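Long-range contact in T9SS C-terminal target domain-containing protein (Bacteroides cellulosilyticus, PDB 5JVK), which probably hydrolyses O-glycosidic bonds as a family 39 glycoside hydrolase of a gut symbiont: residues A[279-292]-A[328-342]. Sequence-based numbering, arbitrary orientation.
Sequences VDFQDGYSIHPYMA and RSDKKELSVWVTEIG
Tyr-285 N donates to Ser-335 O and Tyr-285 O accepts from Trp-337 N (2.9 Å, 168° at H), so Tyr-285 bonds the residues flanking Val-336, the signature of parallel pairing. Ile-287 N to Trp-337 O extends the ladder. Strands 284-287 and 335-341 are the sixth and seventh of the closed eight-stranded parallel TIM barrel, as in other family 39 hydrolases; helix 312-325 lies on the crossover between them. Val-336 CG2 packs 3.7 Å from Tyr-285 CE2.

At the strands' C-terminal ends, polar side chains meet. His-288 NE2 donates in its ring plane to Thr-339 OG1 (2.9 Å), Glu-219 holds that hydroxyl too, and Glu-223 takes ND1. Glu-340 CB sits 3.6 Å from the His-288 ring centroid, 8° off the normal, and its carboxylate stacks at 21° to the ring. A leucine in place of His-288 would probably leave Thr-339 and Glu-223 without this shared partner. Tyr-290 OH donates to Glu-340 OE1 (2.7 Å), while OE2 is salt-bridged to Arg-134; a glycerol lies beside Glu-340.

At the other end, Asp-280 grips Ser-329 with both syn lone pairs: OD1 accepts from Ser-329 N and OD2 from its OG (2.6 Å). Arg-328, bent at chi3, brings NH2 to Asp-280 O (2.8 Å).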
ATOM      1  N   VAL A 279       1.279 -25.827  13.088  1.00 35.27           N
ATOM      2  CA  VAL A 279       1.974 -25.346  11.879  1.00 35.60           C
ATOM      3  C   VAL A 279       1.346 -25.780  10.541  1.00 36.53           C
ATOM      4  O   VAL A 279       1.320 -24.989   9.590  1.00 36.38           O
ATOM      5  CB  VAL A 279       3.485 -25.726  11.903  1.00 35.12           C
ATOM      6  CG1 VAL A 279       3.699 -27.231  11.769  1.00 34.83           C
ATOM      7  CG2 VAL A 279       4.258 -24.974  10.826  1.00 35.03           C
ATOM      8  N   ASP A 280       0.836 -27.012  10.478  1.00 37.24           N
ATOM      9  CA  ASP A 280       0.289 -27.582   9.230  1.00 37.67           C
ATOM     10  C   ASP A 280      -1.049 -27.001   8.782  1.00 37.57           C
ATOM     11  O   ASP A 280      -1.414 -27.146   7.613  1.00 37.38           O
ATOM     12  CB  ASP A 280       0.132 -29.106   9.342  1.00 37.83           C
ATOM     13  CG  ASP A 280       1.456 -29.830   9.395  1.00 38.38           C
ATOM     14  OD1 ASP A 280       2.339 -29.540   8.559  1.00 38.91           O
ATOM     15  OD2 ASP A 280       1.612 -30.705  10.268  1.00 38.85           O
ATOM     16  N   PHE A 281      -1.775 -26.349   9.690  1.00 37.59           N
ATOM     17  CA  PHE A 281      -3.125 -25.854   9.390  1.00 37.72           C
ATOM     18  C   PHE A 281      -3.169 -24.455   8.754  1.00 36.69           C
ATOM     19  O   PHE A 281      -4.234 -23.830   8.695  1.00 36.48           O
ATOM     20  CB  PHE A 281      -3.993 -25.942  10.654  1.00 38.17           C
ATOM     21  CG  PHE A 281      -4.109 -27.343  11.190  1.00 39.10           C
ATOM     22  CD1 PHE A 281      -5.027 -28.238  10.639  1.00 39.84           C
ATOM     23  CD2 PHE A 281      -3.274 -27.788  12.208  1.00 39.43           C
ATOM     24  CE1 PHE A 281      -5.125 -29.540  11.112  1.00 39.91           C
ATOM     25  CE2 PHE A 281      -3.365 -29.090  12.685  1.00 39.78           C
ATOM     26  CZ  PHE A 281      -4.293 -29.967  12.139  1.00 39.82           C
ATOM     27  N   GLN A 282      -2.014 -23.966   8.286  1.00 35.67           N
ATOM     28  CA  GLN A 282      -1.935 -22.774   7.435  1.00 34.79           C
ATOM     29  C   GLN A 282      -0.916 -22.956   6.314  1.00 33.85           C
ATOM     30  O   GLN A 282      -0.028 -23.812   6.387  1.00 33.28           O
ATOM     31  CB  GLN A 282      -1.513 -21.534   8.231  1.00 35.09           C
ATOM     32  CG  GLN A 282      -2.067 -21.421   9.638  1.00 35.26           C
ATOM     33  CD  GLN A 282      -1.038 -21.657  10.722  1.00 35.14           C
ATOM     34  OE1 GLN A 282      -0.247 -22.601  10.663  1.00 35.09           O
ATOM     35  NE2 GLN A 282      -1.049 -20.798  11.730  1.00 35.97           N
ATOM     36  N   ASP A 283      -1.068 -22.132   5.281  1.00 32.77           N
ATOM     37  CA  ASP A 283      -0.027 -21.909   4.277  1.00 32.31           C
ATOM     38  C   ASP A 283       0.816 -20.675   4.634  1.00 30.97           C
ATOM     39  O   ASP A 283       1.972 -20.567   4.225  1.00 30.38           O
ATOM     40  CB  ASP A 283      -0.660 -21.738   2.896  1.00 32.60           C
ATOM     41  CG  ASP A 283      -1.552 -22.907   2.513  1.00 32.73           C
ATOM     42  OD1 ASP A 283      -1.157 -24.067   2.746  1.00 32.98           O
ATOM     43  OD2 ASP A 283      -2.656 -22.664   1.983  1.00 32.91           O
ATOM     44  N   GLY A 284       0.228 -19.744   5.382  1.00 29.83           N
ATOM     45  CA  GLY A 284       0.950 -18.586   5.893  1.00 28.99           C
ATOM     46  C   GLY A 284       0.156 -17.862   6.962  1.00 28.31           C
ATOM     47  O   GLY A 284      -0.974 -18.252   7.268  1.00 28.47           O
ATOM     48  N   TYR A 285       0.758 -16.827   7.545  1.00 27.20           N
ATOM     49  CA  TYR A 285       0.068 -15.959   8.503  1.00 26.31           C
ATOM     50  C   TYR A 285       0.314 -14.498   8.169  1.00 25.31           C
ATOM     51  O   TYR A 285       1.201 -14.179   7.378  1.00 24.94           O
ATOM     52  CB  TYR A 285       0.488 -16.268   9.950  1.00 26.61           C
ATOM     53  CG  TYR A 285       1.914 -15.891  10.317  1.00 26.53           C
ATOM     54  CD1 TYR A 285       2.201 -14.681  10.960  1.00 26.28           C
ATOM     55  CD2 TYR A 285       2.973 -16.754  10.041  1.00 26.49           C
ATOM     56  CE1 TYR A 285       3.504 -14.340  11.303  1.00 26.28           C
ATOM     57  CE2 TYR A 285       4.275 -16.420  10.381  1.00 26.76           C
ATOM     58  CZ  TYR A 285       4.538 -15.215  11.008  1.00 26.55           C
ATOM     59  OH  TYR A 285       5.836 -14.900  11.338  1.00 27.15           O
ATOM     60  N   SER A 286      -0.481 -13.619   8.774  1.00 24.45           N
ATOM     61  CA  SER A 286      -0.383 -12.185   8.526  1.00 23.87           C
ATOM     62  C   SER A 286      -0.117 -11.375   9.793  1.00 23.42           C
ATOM     63  O   SER A 286      -0.510 -11.776  10.893  1.00 23.39           O
ATOM     64  CB  SER A 286      -1.652 -11.670   7.843  1.00 23.88           C
ATOM     65  OG  SER A 286      -2.791 -11.868   8.658  1.00 24.03           O
ATOM     66  N   ILE A 287       0.548 -10.233   9.609  1.00 22.58           N
ATOM     67  CA  ILE A 287       0.810  -9.267  10.680  1.00 21.94           C
ATOM     68  C   ILE A 287       0.371  -7.862  10.260  1.00 21.72           C
ATOM     69  O   ILE A 287       0.353  -7.539   9.071  1.00 21.71           O
ATOM     70  CB  ILE A 287       2.299  -9.240  11.092  1.00 21.74           C
ATOM     71  CG1 ILE A 287       3.218  -8.992   9.888  1.00 21.57           C
ATOM     72  CG2 ILE A 287       2.675 -10.546  11.779  1.00 21.77           C
ATOM     73  CD1 ILE A 287       4.567  -8.437  10.275  1.00 21.57           C
ATOM     74  N   HIS A 288       0.028  -7.038  11.248  1.00 21.43           N
ATOM     75  CA  HIS A 288      -0.326  -5.632  11.048  1.00 21.22           C
ATOM     76  C   HIS A 288       0.659  -4.761  11.841  1.00 21.03           C
ATOM     77  O   HIS A 288       0.271  -4.130  12.827  1.00 21.29           O
ATOM     78  CB  HIS A 288      -1.764  -5.371  11.527  1.00 21.04           C
ATOM     79  CG  HIS A 288      -2.827  -5.923  10.625  1.00 21.03           C
ATOM     80  ND1 HIS A 288      -4.159  -5.621  10.795  1.00 21.04           N
ATOM     81  CD2 HIS A 288      -2.763  -6.733   9.541  1.00 21.04           C
ATOM     82  CE1 HIS A 288      -4.872  -6.236   9.870  1.00 20.99           C
ATOM     83  NE2 HIS A 288      -4.049  -6.914   9.093  1.00 21.06           N
ATOM     84  N   PRO A 289       1.940  -4.720  11.424  1.00 20.90           N
ATOM     85  CA  PRO A 289       2.973  -4.095  12.254  1.00 20.77           C
ATOM     86  C   PRO A 289       2.987  -2.564  12.151  1.00 20.50           C
ATOM     87  O   PRO A 289       3.911  -1.982  11.583  1.00 20.76           O
ATOM     88  CB  PRO A 289       4.258  -4.709  11.690  1.00 20.86           C
ATOM     89  CG  PRO A 289       3.966  -4.812  10.232  1.00 20.88           C
ATOM     90  CD  PRO A 289       2.510  -5.206  10.152  1.00 20.94           C
ATOM     91  N   TYR A 290       1.965  -1.922  12.709  1.00 20.27           N
ATOM     92  CA  TYR A 290       1.867  -0.464  12.689  1.00 20.18           C
ATOM     93  C   TYR A 290       2.938   0.147  13.591  1.00 20.12           C
ATOM     94  O   TYR A 290       3.037  -0.207  14.765  1.00 20.02           O
ATOM     95  CB  TYR A 290       0.480   0.008  13.143  1.00 20.20           C
ATOM     96  CG  TYR A 290      -0.603  -0.123  12.092  1.00 20.27           C
ATOM     97  CD1 TYR A 290      -0.820   0.893  11.167  1.00 20.17           C
ATOM     98  CD2 TYR A 290      -1.427  -1.253  12.033  1.00 20.07           C
ATOM     99  CE1 TYR A 290      -1.816   0.792  10.207  1.00 20.10           C
ATOM    100  CE2 TYR A 290      -2.428  -1.360  11.075  1.00 19.95           C
ATOM    101  CZ  TYR A 290      -2.616  -0.333  10.164  1.00 20.02           C
ATOM    102  OH  TYR A 290      -3.597  -0.414   9.202  1.00 19.98           O
ATOM    103  N   MET A 291       3.731   1.060  13.029  1.00 19.99           N
ATOM    104  CA  MET A 291       4.769   1.782  13.765  1.00 19.72           C
ATOM    105  C   MET A 291       4.481   3.281  13.871  1.00 19.57           C
ATOM    106  O   MET A 291       5.320   4.036  14.368  1.00 19.49           O
ATOM    107  CB  MET A 291       6.112   1.570  13.076  1.00 19.92           C
ATOM    108  CG  MET A 291       6.540   0.114  13.014  1.00 20.21           C
ATOM    109  SD  MET A 291       7.675  -0.193  11.657  1.00 20.59           S
ATOM    110  CE  MET A 291       7.586  -1.980  11.579  1.00 20.80           C
ATOM    111  N   ALA A 292       3.294   3.710  13.438  1.00 19.45           N
ATOM    112  CA  ALA A 292       2.948   5.132  13.398  1.00 19.49           C
ATOM    113  C   ALA A 292       2.784   5.718  14.812  1.00 19.46           C
ATOM    114  O   ALA A 292       2.222   5.048  15.681  1.00 19.37           O
ATOM    115  CB  ALA A 292       1.672   5.341  12.598  1.00 19.41           C
ATOM    116  N   ARG A 328       6.642 -26.617   8.104  1.00 37.57           N
ATOM    117  CA  ARG A 328       5.496 -27.531   8.147  1.00 38.46           C
ATOM    118  C   ARG A 328       5.976 -28.984   8.049  1.00 38.96           C
ATOM    119  O   ARG A 328       7.160 -29.236   7.789  1.00 38.83           O
ATOM    120  CB  ARG A 328       4.530 -27.236   6.997  1.00 38.52           C
ATOM    121  CG  ARG A 328       3.914 -25.845   7.014  1.00 39.02           C
ATOM    122  CD  ARG A 328       3.068 -25.618   5.775  1.00 39.45           C
ATOM    123  NE  ARG A 328       1.774 -26.296   5.885  1.00 40.26           N
ATOM    124  CZ  ARG A 328       1.170 -27.003   4.925  1.00 41.13           C
ATOM    125  NH1 ARG A 328       1.720 -27.182   3.721  1.00 42.43           N
ATOM    126  NH2 ARG A 328      -0.013 -27.557   5.180  1.00 41.06           N
ATOM    127  N   SER A 329       5.053 -29.932   8.236  1.00 38.97           N
ATOM    128  CA  SER A 329       5.352 -31.370   8.105  1.00 38.99           C
ATOM    129  C   SER A 329       5.859 -31.728   6.709  1.00 39.04           C
ATOM    130  O   SER A 329       6.836 -32.468   6.570  1.00 38.83           O
ATOM    131  CB  SER A 329       4.119 -32.213   8.437  1.00 39.20           C
ATOM    132  OG  SER A 329       3.748 -32.044   9.790  1.00 39.24           O
ATOM    133  N   ASP A 330       5.215 -31.167   5.683  1.00 39.38           N
ATOM    134  CA  ASP A 330       5.680 -31.296   4.289  1.00 39.75           C
ATOM    135  C   ASP A 330       6.895 -30.405   3.931  1.00 39.53           C
ATOM    136  O   ASP A 330       7.240 -30.277   2.754  1.00 38.56           O
ATOM    137  CB  ASP A 330       4.512 -31.076   3.297  1.00 40.01           C
ATOM    138  CG  ASP A 330       3.950 -29.648   3.311  1.00 40.28           C
ATOM    139  OD1 ASP A 330       4.467 -28.771   4.038  1.00 40.46           O
ATOM    140  OD2 ASP A 330       2.966 -29.407   2.582  1.00 40.02           O
ATOM    141  N   LYS A 331       7.512 -29.785   4.945  1.00 40.39           N
ATOM    142  CA  LYS A 331       8.707 -28.939   4.827  1.00 41.11           C
ATOM    143  C   LYS A 331       8.524 -27.619   4.050  1.00 40.45           C
ATOM    144  O   LYS A 331       9.506 -26.922   3.781  1.00 40.65           O
ATOM    145  CB  LYS A 331       9.898 -29.742   4.277  1.00 42.49           C
ATOM    146  CG  LYS A 331      10.317 -30.937   5.130  1.00 43.92           C
ATOM    147  CD  LYS A 331      10.978 -30.492   6.431  1.00 45.73           C
ATOM    148  CE  LYS A 331      11.716 -31.624   7.131  1.00 46.75           C
ATOM    149  NZ  LYS A 331      10.788 -32.547   7.839  1.00 47.28           N
ATOM    150  N   LYS A 332       7.279 -27.255   3.728  1.00 39.78           N
ATOM    151  CA  LYS A 332       6.997 -25.969   3.103  1.00 39.29           C
ATOM    152  C   LYS A 332       7.089 -24.895   4.179  1.00 38.21           C
ATOM    153  O   LYS A 332       6.696 -25.110   5.328  1.00 37.21           O
ATOM    154  CB  LYS A 332       5.610 -25.941   2.447  1.00 40.37           C
ATOM    155  CG  LYS A 332       5.400 -26.959   1.331  1.00 41.57           C
ATOM    156  CD  LYS A 332       6.199 -26.633   0.073  1.00 41.90           C
ATOM    157  CE  LYS A 332       6.215 -27.811  -0.891  1.00 42.42           C
ATOM    158  NZ  LYS A 332       7.190 -27.627  -2.002  1.00 42.44           N
ATOM    159  N   GLU A 333       7.623 -23.744   3.793  1.00 37.12           N
ATOM    160  CA  GLU A 333       7.803 -22.622   4.698  1.00 35.87           C
ATOM    161  C   GLU A 333       6.503 -21.828   4.774  1.00 33.94           C
ATOM    162  O   GLU A 333       5.860 -21.607   3.750  1.00 33.17           O
ATOM    163  CB  GLU A 333       8.934 -21.747   4.170  1.00 36.72           C
ATOM    164  CG  GLU A 333       9.406 -20.682   5.132  1.00 37.60           C
ATOM    165  CD  GLU A 333      10.743 -20.106   4.726  1.00 38.43           C
ATOM    166  OE1 GLU A 333      10.786 -18.933   4.304  1.00 39.24           O
ATOM    167  OE2 GLU A 333      11.750 -20.838   4.815  1.00 38.73           O
ATOM    168  N   LEU A 334       6.108 -21.416   5.978  1.00 32.11           N
ATOM    169  CA  LEU A 334       4.946 -20.539   6.133  1.00 31.29           C
ATOM    170  C   LEU A 334       5.285 -19.140   5.609  1.00 30.46           C
ATOM    171  O   LEU A 334       6.282 -18.542   6.021  1.00 30.69           O
ATOM    172  CB  LEU A 334       4.497 -20.440   7.592  1.00 31.17           C
ATOM    173  CG  LEU A 334       3.890 -21.673   8.265  1.00 31.27           C
ATOM    174  CD1 LEU A 334       3.586 -21.350   9.722  1.00 31.35           C
ATOM    175  CD2 LEU A 334       2.631 -22.139   7.548  1.00 31.41           C
ATOM    176  N   SER A 335       4.460 -18.634   4.696  1.00 29.18           N
ATOM    177  CA  SER A 335       4.635 -17.282   4.166  1.00 28.36           C
ATOM    178  C   SER A 335       4.124 -16.248   5.175  1.00 27.76           C
ATOM    179  O   SER A 335       3.165 -16.504   5.908  1.00 27.89           O
ATOM    180  CB  SER A 335       3.916 -17.127   2.822  1.00 27.91           C
ATOM    181  OG  SER A 335       2.556 -17.516   2.918  1.00 27.65           O
ATOM    182  N   VAL A 336       4.782 -15.092   5.219  1.00 26.84           N
ATOM    183  CA  VAL A 336       4.404 -13.999   6.115  1.00 26.35           C
ATOM    184  C   VAL A 336       3.874 -12.848   5.270  1.00 25.96           C
ATOM    185  O   VAL A 336       4.607 -12.293   4.459  1.00 26.18           O
ATOM    186  CB  VAL A 336       5.601 -13.523   6.969  1.00 26.02           C
ATOM    187  CG1 VAL A 336       5.185 -12.404   7.919  1.00 25.86           C
ATOM    188  CG2 VAL A 336       6.191 -14.692   7.741  1.00 26.13           C
ATOM    189  N   TRP A 337       2.608 -12.493   5.473  1.00 25.63           N
ATOM    190  CA  TRP A 337       1.941 -11.456   4.688  1.00 25.31           C
ATOM    191  C   TRP A 337       1.701 -10.212   5.538  1.00 24.62           C
ATOM    192  O   TRP A 337       1.035 -10.288   6.563  1.00 24.95           O
ATOM    193  CB  TRP A 337       0.616 -11.998   4.156  1.00 25.47           C
ATOM    194  CG  TRP A 337       0.803 -13.125   3.194  1.00 25.95           C
ATOM    195  CD1 TRP A 337       1.083 -14.426   3.498  1.00 26.23           C
ATOM    196  CD2 TRP A 337       0.741 -13.051   1.765  1.00 26.20           C
ATOM    197  NE1 TRP A 337       1.195 -15.170   2.346  1.00 26.27           N
ATOM    198  CE2 TRP A 337       0.988 -14.351   1.268  1.00 26.26           C
ATOM    199  CE3 TRP A 337       0.496 -12.014   0.856  1.00 26.21           C
ATOM    200  CZ2 TRP A 337       0.996 -14.643  -0.099  1.00 26.36           C
ATOM    201  CZ3 TRP A 337       0.506 -12.305  -0.507  1.00 26.35           C
ATOM    202  CH2 TRP A 337       0.756 -13.609  -0.969  1.00 26.22           C
ATOM    203  N   VAL A 338       2.240  -9.071   5.115  1.00 23.60           N
ATOM    204  CA  VAL A 338       2.039  -7.812   5.840  1.00 22.96           C
ATOM    205  C   VAL A 338       0.752  -7.175   5.310  1.00 22.53           C
ATOM    206  O   VAL A 338       0.780  -6.267   4.478  1.00 22.32           O
ATOM    207  CB  VAL A 338       3.265  -6.881   5.712  1.00 22.81           C
ATOM    208  CG1 VAL A 338       3.092  -5.630   6.568  1.00 22.69           C
ATOM    209  CG2 VAL A 338       4.535  -7.635   6.097  1.00 22.87           C
ATOM    210  N   THR A 339      -0.378  -7.678   5.799  1.00 22.25           N
ATOM    211  CA  THR A 339      -1.690  -7.347   5.233  1.00 22.26           C
ATOM    212  C   THR A 339      -2.216  -5.957   5.604  1.00 22.25           C
ATOM    213  O   THR A 339      -3.154  -5.474   4.974  1.00 22.29           O
ATOM    214  CB  THR A 339      -2.746  -8.420   5.576  1.00 22.18           C
ATOM    215  OG1 THR A 339      -2.887  -8.540   6.997  1.00 22.15           O
ATOM    216  CG2 THR A 339      -2.344  -9.765   4.979  1.00 22.14           C
ATOM    217  N   GLU A 340      -1.626  -5.322   6.616  1.00 22.36           N
ATOM    218  CA  GLU A 340      -1.794  -3.881   6.831  1.00 22.35           C
ATOM    219  C   GLU A 340      -0.511  -3.260   7.376  1.00 21.96           C
ATOM    220  O   GLU A 340       0.083  -3.775   8.321  1.00 21.53           O
ATOM    221  CB  GLU A 340      -2.928  -3.565   7.811  1.00 22.56           C
ATOM    222  CG  GLU A 340      -4.332  -3.925   7.349  1.00 22.78           C
ATOM    223  CD  GLU A 340      -5.415  -3.472   8.318  1.00 23.16           C
ATOM    224  OE1 GLU A 340      -5.145  -2.633   9.209  1.00 23.16           O
ATOM    225  OE2 GLU A 340      -6.551  -3.971   8.195  1.00 23.93           O
ATOM    226  N   ILE A 341      -0.093  -2.158   6.766  1.00 21.40           N
ATOM    227  CA  ILE A 341       0.880  -1.257   7.374  1.00 21.15           C
ATOM    228  C   ILE A 341       0.610   0.135   6.814  1.00 20.99           C
ATOM    229  O   ILE A 341       0.262   0.271   5.643  1.00 21.06           O
ATOM    230  CB  ILE A 341       2.339  -1.716   7.135  1.00 21.16           C
ATOM    231  CG1 ILE A 341       3.318  -0.829   7.915  1.00 21.32           C
ATOM    232  CG2 ILE A 341       2.692  -1.730   5.651  1.00 21.19           C
ATOM    233  CD1 ILE A 341       4.733  -1.366   7.952  1.00 21.33           C
ATOM    234  N   GLY A 342       0.734   1.160   7.650  1.00 20.47           N
ATOM    235  CA  GLY A 342       0.471   2.516   7.198  1.00 20.15           C
ATOM    236  C   GLY A 342       0.695   3.593   8.233  1.00 20.02           C
ATOM    237  O   GLY A 342       0.857   3.315   9.420  1.00 20.09           O
TER
HETATM  238  O   HOH W   1       3.342 -22.831   3.229  1.00 23.11           O
HETATM  239  O   HOH W   2       3.174   1.983  10.413  1.00 20.70           O